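PDB 5M2A: beta subunit of photoactivated adenylyl cyclase from Beggiatoa sp. PS, which probably converts ATP to cyclic AMP under the control of blue light, which its flavin-binding BLUF domain absorbs. Local coordinates for residues 183-194 and 220-229; 44-52 and 113-124. All coordinates share one frame; numbering follows the deposited sequence. Where two conformers were deposited one is given.

Contact 1 of 2, residues 183-194 and 220-229; sequences YFSICTRIISAY and RTSLDIISEL
Arg189 meets Glu228 end-on, one guanidinium nitrogen to each carboxylate oxygen: Arg189 NH2 lies 2.8 Å from Glu228 OE1 and NH1 3.0 Å from OE2. The planes are 19° apart and both N-H bonds nearly straight, making a bidentate salt bridge in which OE1 uses its syn lone pair. A bend at chi3 of Arg189 (39°) turns the guanidinium toward the carboxylate. A leucine replacing Glu228 would probably leave Arg189 without its charge partner, free to turn. Next along the chain, Ile190 is a knob in the hole formed by Thr221, Asp224, Ile225 and Glu228, its CD1 3.5 Å from OE2 of Glu228. At the C-terminal end of 183-194, the hydroxyl of Tyr194 donates to OD2 of Asp224 in a very short 2.5 Å bond in the ring plane, and Thr221 N stands over the ring centre. At the other end Leu229 spreads its methyls, CD2 3.8 Å from CD1 of Ile186 and CD1 at the edge of the Tyr183 ring. Val206 of strand 205-211 touches Cys187 and Ile191. With axes 9.3 Å apart at closest approach and at 148°, the segments form a roughly antiparallel helix pair on the sheet of the nucleotide cyclase catalytic domain.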
loop_
_atom_site.group_PDB
_atom_site.type_symbol
_atom_site.label_atom_id
_atom_site.label_comp_id
_atom_site.label_asym_id
_atom_site.label_seq_id
_atom_site.Cartn_x
_atom_site.Cartn_y
_atom_site.Cartn_z
ATOM N N TYR A 183 -16.001 -8.280 -2.919
ATOM C CA TYR A 183 -15.322 -8.431 -4.202
ATOM C C TYR A 183 -13.811 -8.504 -4.023
ATOM O O TYR A 183 -13.150 -9.409 -4.546
ATOM C CB TYR A 183 -15.712 -7.258 -5.102
ATOM C CG TYR A 183 -15.021 -7.282 -6.424
ATOM C CD1 TYR A 183 -15.341 -8.254 -7.365
ATOM C CD2 TYR A 183 -14.059 -6.342 -6.734
ATOM C CE1 TYR A 183 -14.703 -8.288 -8.584
ATOM C CE2 TYR A 183 -13.415 -6.358 -7.966
ATOM C CZ TYR A 183 -13.742 -7.339 -8.875
ATOM O OH TYR A 183 -13.114 -7.365 -10.085
ATOM N N PHE A 184 -13.242 -7.557 -3.270
ATOM C CA PHE A 184 -11.805 -7.614 -2.993
ATOM C C PHE A 184 -11.405 -8.898 -2.274
ATOM O O PHE A 184 -10.361 -9.489 -2.585
ATOM C CB PHE A 184 -11.387 -6.401 -2.162
ATOM C CG PHE A 184 -11.361 -5.114 -2.925
ATOM C CD1 PHE A 184 -11.467 -5.090 -4.318
ATOM C CD2 PHE A 184 -11.207 -3.908 -2.248
ATOM C CE1 PHE A 184 -11.428 -3.872 -5.016
ATOM C CE2 PHE A 184 -11.171 -2.705 -2.924
ATOM C CZ PHE A 184 -11.284 -2.680 -4.321
ATOM N N SER A 185 -12.185 -9.315 -1.264
ATOM C CA SER A 185 -11.855 -10.532 -0.531
ATOM C C SER A 185 -11.790 -11.734 -1.463
ATOM O O SER A 185 -10.870 -12.556 -1.369
ATOM C CB SER A 185 -12.886 -10.771 0.577
ATOM O OG SER A 185 -12.552 -11.912 1.354
ATOM N N ILE A 186 -12.759 -11.849 -2.365
ATOM C CA ILE A 186 -12.801 -12.978 -3.289
ATOM C C ILE A 186 -11.617 -12.929 -4.239
ATOM O O ILE A 186 -10.920 -13.925 -4.439
ATOM C CB ILE A 186 -14.129 -12.971 -4.065
ATOM C CG1 ILE A 186 -15.281 -13.358 -3.141
ATOM C CG2 ILE A 186 -14.064 -13.917 -5.285
ATOM C CD1 ILE A 186 -16.662 -13.035 -3.727
ATOM N N CYS A 187 -11.378 -11.766 -4.843
ATOM C CA CYS A 187 -10.278 -11.656 -5.796
ATOM C C CYS A 187 -8.950 -11.957 -5.132
ATOM O O CYS A 187 -8.150 -12.743 -5.647
ATOM C CB CYS A 187 -10.256 -10.270 -6.424
ATOM S SG CYS A 187 -11.667 -9.918 -7.526
ATOM N N THR A 188 -8.701 -11.348 -3.976
ATOM C CA THR A 188 -7.412 -11.533 -3.313
ATOM C C THR A 188 -7.178 -12.992 -2.930
ATOM O O THR A 188 -6.070 -13.529 -3.099
ATOM C CB THR A 188 -7.348 -10.640 -2.076
ATOM O OG1 THR A 188 -7.475 -9.285 -2.481
ATOM C CG2 THR A 188 -6.010 -10.817 -1.353
ATOM N N ARG A 189 -8.200 -13.648 -2.376
ATOM C CA ARG A 189 -8.040 -15.042 -1.980
ATOM C C ARG A 189 -7.649 -15.908 -3.168
ATOM O O ARG A 189 -6.720 -16.722 -3.085
ATOM C CB ARG A 189 -9.325 -15.565 -1.327
ATOM C CG ARG A 189 -9.295 -17.059 -1.049
ATOM C CD ARG A 189 -10.513 -17.535 -0.263
ATOM N NE ARG A 189 -11.744 -16.878 -0.689
ATOM C CZ ARG A 189 -12.504 -17.286 -1.703
ATOM N NH1 ARG A 189 -12.155 -18.354 -2.427
ATOM N NH2 ARG A 189 -13.613 -16.616 -2.002
ATOM N N ILE A 190 -8.335 -15.727 -4.292
ATOM C CA ILE A 190 -8.141 -16.613 -5.430
ATOM C C ILE A 190 -6.822 -16.310 -6.124
ATOM O O ILE A 190 -6.072 -17.229 -6.456
ATOM C CB ILE A 190 -9.337 -16.513 -6.390
ATOM C CG1 ILE A 190 -10.586 -17.071 -5.681
ATOM C CG2 ILE A 190 -9.068 -17.275 -7.689
ATOM C CD1 ILE A 190 -11.887 -16.885 -6.459
ATOM N N ILE A 191 -6.528 -15.024 -6.355
ATOM C CA ILE A 191 -5.234 -14.633 -6.924
ATOM C C ILE A 191 -4.106 -15.254 -6.109
ATOM O O ILE A 191 -3.157 -15.833 -6.654
ATOM C CB ILE A 191 -5.110 -13.098 -6.958
ATOM C CG1 ILE A 191 -6.077 -12.507 -7.989
ATOM C CG2 ILE A 191 -3.635 -12.671 -7.235
ATOM C CD1 ILE A 191 -6.258 -10.993 -7.883
ATOM N N SER A 192 -4.188 -15.129 -4.779
ATOM C CA SER A 192 -3.112 -15.602 -3.911
ATOM C C SER A 192 -3.047 -17.125 -3.873
ATOM O O SER A 192 -1.961 -17.705 -3.735
ATOM C CB SER A 192 -3.301 -15.037 -2.499
ATOM O OG SER A 192 -3.343 -13.616 -2.540
ATOM N N ALA A 193 -4.197 -17.792 -3.993
ATOM C CA ALA A 193 -4.203 -19.252 -4.044
ATOM C C ALA A 193 -3.476 -19.771 -5.276
ATOM O O ALA A 193 -2.855 -20.840 -5.225
ATOM C CB ALA A 193 -5.637 -19.777 -4.030
ATOM N N TYR A 194 -3.545 -19.040 -6.384
ATOM C CA TYR A 194 -2.874 -19.444 -7.609
ATOM C C TYR A 194 -1.449 -18.903 -7.700
ATOM O O TYR A 194 -0.814 -19.044 -8.747
ATOM C CB TYR A 194 -3.691 -19.003 -8.835
ATOM C CG TYR A 194 -4.863 -19.914 -9.148
ATOM C CD1 TYR A 194 -4.693 -21.051 -9.923
ATOM C CD2 TYR A 194 -6.141 -19.632 -8.671
ATOM C CE1 TYR A 194 -5.763 -21.889 -10.220
ATOM C CE2 TYR A 194 -7.206 -20.451 -8.966
ATOM C CZ TYR A 194 -7.017 -21.576 -9.740
ATOM O OH TYR A 194 -8.078 -22.399 -10.024
ATOM N N ARG A 220 -7.093 -19.403 -15.014
ATOM C CA ARG A 220 -7.907 -20.102 -14.014
ATOM C C ARG A 220 -8.336 -19.166 -12.889
ATOM O O ARG A 220 -9.475 -19.239 -12.405
ATOM C CB ARG A 220 -7.124 -21.294 -13.450
ATOM C CG ARG A 220 -6.878 -22.363 -14.470
ATOM C CD ARG A 220 -5.969 -23.479 -13.959
ATOM N NE ARG A 220 -5.871 -24.510 -14.989
ATOM C CZ ARG A 220 -4.767 -25.203 -15.246
ATOM N NH1 ARG A 220 -3.669 -24.965 -14.549
ATOM N NH2 ARG A 220 -4.754 -26.125 -16.201
ATOM N N THR A 221 -7.419 -18.320 -12.423
ATOM C CA THR A 221 -7.783 -17.280 -11.472
ATOM C C THR A 221 -8.986 -16.489 -11.964
ATOM O O THR A 221 -9.977 -16.312 -11.244
ATOM C CB THR A 221 -6.595 -16.345 -11.268
ATOM O OG1 THR A 221 -5.568 -17.030 -10.543
ATOM C CG2 THR A 221 -7.028 -15.110 -10.496
ATOM N N SER A 222 -8.894 -15.988 -13.193
ATOM C CA SER A 222 -9.952 -15.151 -13.750
ATOM C C SER A 222 -11.274 -15.903 -13.822
ATOM O O SER A 222 -12.335 -15.362 -13.480
ATOM C CB SER A 222 -9.526 -14.666 -15.138
ATOM O OG SER A 222 -8.279 -13.989 -15.044
ATOM N N LEU A 223 -11.246 -17.138 -14.328
ATOM C CA LEU A 223 -12.484 -17.913 -14.424
ATOM C C LEU A 223 -13.037 -18.248 -13.047
ATOM O O LEU A 223 -14.256 -18.247 -12.839
ATOM C CB LEU A 223 -12.237 -19.193 -15.221
ATOM C CG LEU A 223 -11.734 -18.940 -16.637
ATOM C CD1 LEU A 223 -11.281 -20.258 -17.275
ATOM C CD2 LEU A 223 -12.826 -18.275 -17.465
ATOM N N ASP A 224 -12.157 -18.546 -12.095
ATOM C CA ASP A 224 -12.620 -18.849 -10.745
ATOM C C ASP A 224 -13.282 -17.639 -10.105
ATOM O O ASP A 224 -14.293 -17.779 -9.398
ATOM C CB ASP A 224 -11.455 -19.344 -9.878
ATOM C CG ASP A 224 -11.101 -20.799 -10.150
ATOM O OD1 ASP A 224 -11.686 -21.392 -11.086
ATOM O OD2 ASP A 224 -10.236 -21.350 -9.430
ATOM N N ILE A 225 -12.729 -16.443 -10.328
ATOM C CA ILE A 225 -13.368 -15.216 -9.852
ATOM C C ILE A 225 -14.769 -15.094 -10.427
ATOM O O ILE A 225 -15.755 -14.888 -9.703
ATOM C CB ILE A 225 -12.530 -13.985 -10.237
ATOM C CG1 ILE A 225 -11.185 -14.000 -9.529
ATOM C CG2 ILE A 225 -13.295 -12.704 -9.913
ATOM C CD1 ILE A 225 -11.310 -13.976 -8.080
ATOM N N ILE A 226 -14.859 -15.190 -11.752
ATOM C CA ILE A 226 -16.155 -15.101 -12.419
ATOM C C ILE A 226 -17.111 -16.143 -11.860
ATOM O O ILE A 226 -18.284 -15.852 -11.577
ATOM C CB ILE A 226 -15.957 -15.268 -13.933
ATOM C CG1 ILE A 226 -15.163 -14.086 -14.501
ATOM C CG2 ILE A 226 -17.297 -15.506 -14.658
ATOM C CD1 ILE A 226 -14.571 -14.383 -15.879
ATOM N N SER A 227 -16.619 -17.367 -11.682
ATOM C CA SER A 227 -17.463 -18.454 -11.202
ATOM C C SER A 227 -17.961 -18.182 -9.791
ATOM O O SER A 227 -19.133 -18.413 -9.480
ATOM C CB SER A 227 -16.695 -19.775 -11.259
ATOM O OG SER A 227 -17.450 -20.821 -10.662
ATOM N N GLU A 228 -17.079 -17.681 -8.918
ATOM C CA GLU A 228 -17.495 -17.429 -7.548
ATOM C C GLU A 228 -18.511 -16.300 -7.481
ATOM O O GLU A 228 -19.442 -16.346 -6.667
ATOM C CB GLU A 228 -16.284 -17.113 -6.673
ATOM C CG GLU A 228 -15.426 -18.343 -6.385
ATOM C CD GLU A 228 -14.770 -18.290 -5.006
ATOM O OE1 GLU A 228 -15.108 -17.379 -4.219
ATOM O OE2 GLU A 228 -13.918 -19.155 -4.705
ATOM N N LEU A 229 -18.350 -15.276 -8.319
ATOM C CA LEU A 229 -19.352 -14.213 -8.345
ATOM C C LEU A 229 -20.699 -14.733 -8.826
ATOM O O LEU A 229 -21.749 -14.338 -8.302
ATOM C CB LEU A 229 -18.889 -13.064 -9.234
ATOM C CG LEU A 229 -17.623 -12.326 -8.813
ATOM C CD1 LEU A 229 -17.489 -11.047 -9.632
ATOM C CD2 LEU A 229 -17.569 -12.026 -7.326
#

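Contact 2 of 2, residues 44-52 and 113-124. With FMN (flavin mononucleotide), chain F.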
loop_
_atom_site.group_PDB
_atom_site.type_symbol
_atom_site.label_atom_id
_atom_site.label_comp_id
_atom_site.label_asym_id
_atom_site.label_seq_id
_atom_site.Cartn_x
_atom_site.Cartn_y
_atom_site.Cartn_z
ATOM N N LEU A 44 9.464 -16.767 22.568
ATOM C CA LEU A 44 8.674 -15.898 23.426
ATOM C C LEU A 44 7.228 -15.892 22.949
ATOM O O LEU A 44 6.956 -15.950 21.748
ATOM C CB LEU A 44 9.210 -14.459 23.418
ATOM C CG LEU A 44 10.297 -14.046 24.409
ATOM C CD1 LEU A 44 11.608 -14.658 24.019
ATOM C CD2 LEU A 44 10.416 -12.532 24.456
ATOM N N TYR A 45 6.294 -15.823 23.891
ATOM C CA TYR A 45 4.914 -15.607 23.484
ATOM C C TYR A 45 4.271 -14.536 24.349
ATOM O O TYR A 45 4.589 -14.383 25.531
ATOM C CB TYR A 45 4.079 -16.899 23.470
ATOM C CG TYR A 45 4.024 -17.699 24.742
ATOM C CD1 TYR A 45 5.096 -18.492 25.135
ATOM C CD2 TYR A 45 2.876 -17.718 25.518
ATOM C CE1 TYR A 45 5.038 -19.248 26.283
ATOM C CE2 TYR A 45 2.806 -18.471 26.671
ATOM C CZ TYR A 45 3.891 -19.239 27.046
ATOM O OH TYR A 45 3.825 -19.994 28.193
ATOM N N LEU A 46 3.377 -13.777 23.718
ATOM C CA LEU A 46 2.788 -12.595 24.335
ATOM C C LEU A 46 1.485 -12.300 23.614
ATOM O O LEU A 46 1.509 -11.998 22.417
ATOM C CB LEU A 46 3.742 -11.395 24.243
ATOM C CG LEU A 46 3.296 -10.104 24.937
ATOM C CD1 LEU A 46 3.147 -10.323 26.439
ATOM C CD2 LEU A 46 4.277 -8.988 24.653
ATOM N N GLN A 47 0.366 -12.405 24.327
ATOM C CA GLN A 47 -0.946 -12.000 23.815
ATOM C C GLN A 47 -1.222 -12.618 22.444
ATOM O O GLN A 47 -1.424 -11.925 21.442
ATOM C CB GLN A 47 -1.048 -10.474 23.755
ATOM C CG GLN A 47 -0.696 -9.782 25.058
ATOM C CD GLN A 47 -1.702 -10.060 26.143
ATOM O OE1 GLN A 47 -2.898 -9.825 25.966
ATOM N NE2 GLN A 47 -1.230 -10.577 27.275
ATOM N N GLY A 48 -1.211 -13.946 22.412
ATOM C CA GLY A 48 -1.566 -14.663 21.206
ATOM C C GLY A 48 -0.564 -14.579 20.082
ATOM O O GLY A 48 -0.899 -14.915 18.944
ATOM N N LEU A 49 0.663 -14.140 20.360
ATOM C CA LEU A 49 1.706 -14.070 19.349
ATOM C C LEU A 49 2.918 -14.872 19.803
ATOM O O LEU A 49 3.249 -14.889 20.988
ATOM C CB LEU A 49 2.104 -12.616 19.070
ATOM C CG LEU A 49 0.995 -11.772 18.433
ATOM C CD1 LEU A 49 1.461 -10.352 18.173
ATOM C CD2 LEU A 49 0.496 -12.418 17.151
ATOM N N PHE A 50 3.553 -15.555 18.854
ATOM C CA PHE A 50 4.831 -16.222 19.065
ATOM C C PHE A 50 5.942 -15.374 18.456
ATOM O O PHE A 50 5.762 -14.763 17.401
ATOM C CB PHE A 50 4.854 -17.609 18.416
ATOM C CG PHE A 50 4.188 -18.692 19.218
ATOM C CD1 PHE A 50 4.418 -18.823 20.573
ATOM C CD2 PHE A 50 3.345 -19.608 18.596
ATOM C CE1 PHE A 50 3.814 -19.834 21.303
ATOM C CE2 PHE A 50 2.739 -20.623 19.320
ATOM C CZ PHE A 50 2.974 -20.734 20.675
ATOM N N PHE A 51 7.089 -15.345 19.129
ATOM C CA PHE A 51 8.318 -14.771 18.597
ATOM C C PHE A 51 9.372 -15.854 18.727
ATOM O O PHE A 51 9.530 -16.413 19.811
ATOM C CB PHE A 51 8.780 -13.527 19.384
ATOM C CG PHE A 51 7.712 -12.485 19.592
ATOM C CD1 PHE A 51 6.636 -12.728 20.431
ATOM C CD2 PHE A 51 7.809 -11.246 18.989
ATOM C CE1 PHE A 51 5.657 -11.763 20.630
ATOM C CE2 PHE A 51 6.825 -10.286 19.196
ATOM C CZ PHE A 51 5.757 -10.549 20.020
ATOM N N GLN A 52 10.090 -16.162 17.654
ATOM C CA GLN A 52 11.143 -17.153 17.810
ATOM C C GLN A 52 12.403 -16.736 17.072
ATOM O O GLN A 52 12.346 -16.215 15.959
ATOM C CB GLN A 52 10.701 -18.551 17.350
ATOM C CG GLN A 52 11.657 -19.664 17.865
ATOM C CD GLN A 52 11.143 -21.066 17.604
ATOM O OE1 GLN A 52 10.358 -21.294 16.679
ATOM N NE2 GLN A 52 11.585 -22.018 18.416
ATOM N N LYS A 113 7.956 -4.805 27.707
ATOM C CA LYS A 113 6.881 -5.726 27.354
ATOM C C LYS A 113 5.724 -4.995 26.678
ATOM O O LYS A 113 5.152 -5.486 25.695
ATOM C CB LYS A 113 6.414 -6.452 28.617
ATOM C CG LYS A 113 5.174 -7.315 28.472
ATOM C CD LYS A 113 4.897 -8.008 29.807
ATOM C CE LYS A 113 3.474 -8.525 29.910
ATOM N NZ LYS A 113 3.220 -9.109 31.260
ATOM N N SER A 114 5.362 -3.819 27.191
ATOM C CA SER A 114 4.269 -3.063 26.588
ATOM C C SER A 114 4.626 -2.598 25.183
ATOM O O SER A 114 3.824 -2.744 24.250
ATOM C CB SER A 114 3.917 -1.867 27.473
ATOM O OG SER A 114 2.762 -1.198 26.993
ATOM N N LEU A 115 5.825 -2.035 25.014
ATOM C CA LEU A 115 6.255 -1.584 23.691
ATOM C C LEU A 115 6.269 -2.734 22.696
ATOM O O LEU A 115 5.797 -2.589 21.561
ATOM C CB LEU A 115 7.635 -0.933 23.790
ATOM C CG LEU A 115 7.650 0.362 24.604
ATOM C CD1 LEU A 115 9.073 0.762 24.943
ATOM C CD2 LEU A 115 6.955 1.471 23.838
ATOM N N LEU A 116 6.788 -3.895 23.107
ATOM C CA LEU A 116 6.836 -5.037 22.196
ATOM C C LEU A 116 5.440 -5.448 21.735
ATOM O O LEU A 116 5.232 -5.755 20.553
ATOM C CB LEU A 116 7.551 -6.215 22.864
ATOM C CG LEU A 116 7.706 -7.510 22.059
ATOM C CD1 LEU A 116 8.633 -7.301 20.870
ATOM C CD2 LEU A 116 8.212 -8.653 22.949
ATOM N N GLN A 117 4.466 -5.455 22.643
ATOM C CA GLN A 117 3.118 -5.845 22.241
ATOM C C GLN A 117 2.496 -4.797 21.327
ATOM O O GLN A 117 1.869 -5.134 20.313
ATOM C CB GLN A 117 2.244 -6.068 23.474
ATOM C CG GLN A 117 0.819 -6.481 23.150
ATOM C CD GLN A 117 -0.075 -6.486 24.372
ATOM O OE1 GLN A 117 0.389 -6.287 25.494
ATOM N NE2 GLN A 117 -1.365 -6.711 24.161
ATOM N N THR A 118 2.663 -3.518 21.667
ATOM C CA THR A 118 2.099 -2.448 20.852
ATOM C C THR A 118 2.706 -2.429 19.456
ATOM O O THR A 118 1.981 -2.348 18.456
ATOM C CB THR A 118 2.310 -1.104 21.549
ATOM O OG1 THR A 118 1.542 -1.073 22.757
ATOM C CG2 THR A 118 1.878 0.050 20.650
ATOM N N ILE A 119 4.035 -2.517 19.364
ATOM C CA ILE A 119 4.687 -2.399 18.059
ATOM C C ILE A 119 4.412 -3.629 17.204
ATOM O O ILE A 119 4.230 -3.526 15.983
ATOM C CB ILE A 119 6.197 -2.143 18.228
ATOM C CG1 ILE A 119 6.844 -1.790 16.885
ATOM C CG2 ILE A 119 6.899 -3.345 18.827
ATOM C CD1 ILE A 119 6.498 -0.416 16.394
ATOM N N THR A 120 4.365 -4.810 17.823
ATOM C CA THR A 120 4.109 -6.022 17.054
ATOM C C THR A 120 2.685 -6.041 16.526
ATOM O O THR A 120 2.454 -6.389 15.364
ATOM C CB THR A 120 4.393 -7.263 17.900
ATOM O OG1 THR A 120 5.725 -7.194 18.413
ATOM C CG2 THR A 120 4.270 -8.515 17.047
ATOM N N GLN A 121 1.719 -5.664 17.358
ATOM C CA GLN A 121 0.336 -5.618 16.906
ATOM C C GLN A 121 0.156 -4.589 15.798
ATOM O O GLN A 121 -0.576 -4.829 14.826
ATOM C CB GLN A 121 -0.576 -5.323 18.095
ATOM C CG GLN A 121 -0.727 -6.526 19.010
ATOM C CD GLN A 121 -1.495 -6.226 20.285
ATOM O OE1 GLN A 121 -1.717 -5.066 20.639
ATOM N NE2 GLN A 121 -1.902 -7.277 20.984
ATOM N N SER A 122 0.824 -3.447 15.919
ATOM C CA SER A 122 0.821 -2.464 14.838
ATOM C C SER A 122 1.479 -3.022 13.581
ATOM O O SER A 122 0.979 -2.820 12.468
ATOM C CB SER A 122 1.523 -1.185 15.299
ATOM O OG SER A 122 1.476 -0.181 14.305
ATOM N N HIS A 123 2.601 -3.727 13.744
ATOM C CA HIS A 123 3.286 -4.345 12.614
ATOM C C HIS A 123 2.347 -5.258 11.835
ATOM O O HIS A 123 2.305 -5.221 10.597
ATOM C CB HIS A 123 4.501 -5.125 13.139
ATOM C CG HIS A 123 5.442 -5.610 12.073
ATOM N ND1 HIS A 123 5.187 -6.716 11.290
ATOM C CD2 HIS A 123 6.663 -5.164 11.700
ATOM C CE1 HIS A 123 6.203 -6.920 10.467
ATOM N NE2 HIS A 123 7.111 -5.986 10.693
ATOM N N ARG A 124 1.555 -6.060 12.548
ATOM C CA ARG A 124 0.674 -7.010 11.882
ATOM C C ARG A 124 -0.434 -6.303 11.118
ATOM O O ARG A 124 -0.928 -6.838 10.123
ATOM C CB ARG A 124 0.077 -7.992 12.892
ATOM C CG ARG A 124 1.129 -8.648 13.787
ATOM C CD ARG A 124 1.192 -10.139 13.545
ATOM N NE ARG A 124 1.838 -10.465 12.282
ATOM C CZ ARG A 124 1.979 -11.705 11.828
ATOM N NH1 ARG A 124 2.576 -11.921 10.669
ATOM N NH2 ARG A 124 1.521 -12.730 12.537
HETATM N N1 FMN F . 10.522 -28.019 16.842
HETATM C C2 FMN F . 11.893 -28.107 16.989
HETATM O O2 FMN F . 12.462 -29.178 16.814
HETATM N N3 FMN F . 12.635 -26.990 17.317
HETATM C C4 FMN F . 12.002 -25.779 17.506
HETATM O O4 FMN F . 12.656 -24.780 17.803
HETATM C C4A FMN F . 10.628 -25.687 17.362
HETATM N N5 FMN F . 10.015 -24.473 17.558
HETATM C C5A FMN F . 8.656 -24.366 17.417
HETATM C C6 FMN F . 8.053 -23.135 17.615
HETATM C C7 FMN F . 6.679 -23.011 17.478
HETATM C C7M FMN F . 6.050 -21.669 17.701
HETATM C C8 FMN F . 5.911 -24.124 17.144
HETATM C C8M FMN F . 4.425 -24.003 16.993
HETATM C C9 FMN F . 6.518 -25.360 16.944
HETATM C C9A FMN F . 7.896 -25.483 17.079
HETATM N N10 FMN F . 8.506 -26.705 16.880
HETATM C C10 FMN F . 9.878 -26.811 17.026
HETATM C "C1'" FMN F . 7.658 -27.901 16.538
HETATM C "C2'" FMN F . 7.882 -28.452 15.135
HETATM O "O2'" FMN F . 7.024 -27.790 14.236
HETATM C "C3'" FMN F . 7.561 -29.940 15.141
HETATM O "O3'" FMN F . 6.316 -30.137 15.780
HETATM C "C4'" FMN F . 8.640 -30.714 15.892
HETATM O "O4'" FMN F . 9.890 -30.492 15.279
HETATM C "C5'" FMN F . 8.350 -32.210 15.901
HETATM O "O5'" FMN F . 8.304 -32.670 14.569
HETATM P P FMN F . 8.265 -34.244 14.245
HETATM O O1P FMN F . 9.672 -34.780 14.361
HETATM O O2P FMN F . 7.367 -34.940 15.245
HETATM O O3P FMN F . 7.740 -34.449 12.842
#
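The carbonyl O of Leu116 is gripped twice by Thr120, whose OG1 donates over 2.6 Å and whose backbone N reaches it from the opposite face of the carbonyl plane. The first bond fixes the threonine's rotation and sets OG1 at the edge of the Phe51 ring, 3.4 Å from CE2 of Phe51. The methyl CG2 of Thr120 lies 3.5 Å from CD1 of Leu49, two residues earlier on the same strand. CD1 of Leu116 approaches CE2 of Phe51 at 3.9 Å. Leu46, with CG anti to the backbone N (chi1 -176°), lays CD2 3.7 Å from CB of Gln117 and turns CD1 to the aliphatic chain of Lys113, whose amine is hydrogen-bonded to the carbonyl of Asn104. Phe50 and Gln52 serve the flavin instead: C7M of FMN lies over one face of Phe50, and NE2 of Gln52 donates to flavin N5 at 3.0 Å (155°), while OE1 of Gln52 is hydrogen-bonded to the hydroxyl of Tyr10. No hydrogen bond crosses between hairpin and helix, so van der Waals contact, mostly of carbons, holds them together. One strand thus serves flavin and helix by turns, consistent with relaying a change between them.

From the N terminus the chain first builds the BLUF sheet, to which the hairpin 44-52 belongs. Contact 2 then closes a loop of 60 intervening residues by bringing helix 110-129 against that hairpin. Further along, within the cyclase catalytic family region, contact 1 closes a shorter loop of 25 residues, about half of them in the strands 197-202 and 205-211, by pairing helices 173-193 and 215-235. The loops run in series, neither nesting nor crossing. The centres of contact 1 and contact 2 are about 32 Å apart, and the nearest atoms of contacts 1 and 2 about 13 Å, so the two do not touch. Both reach the second subunit: Ser122 and His123 exchange hydrogen bonds with His123 and Ser122 of that subunit, while Phe184 packs on its Met261.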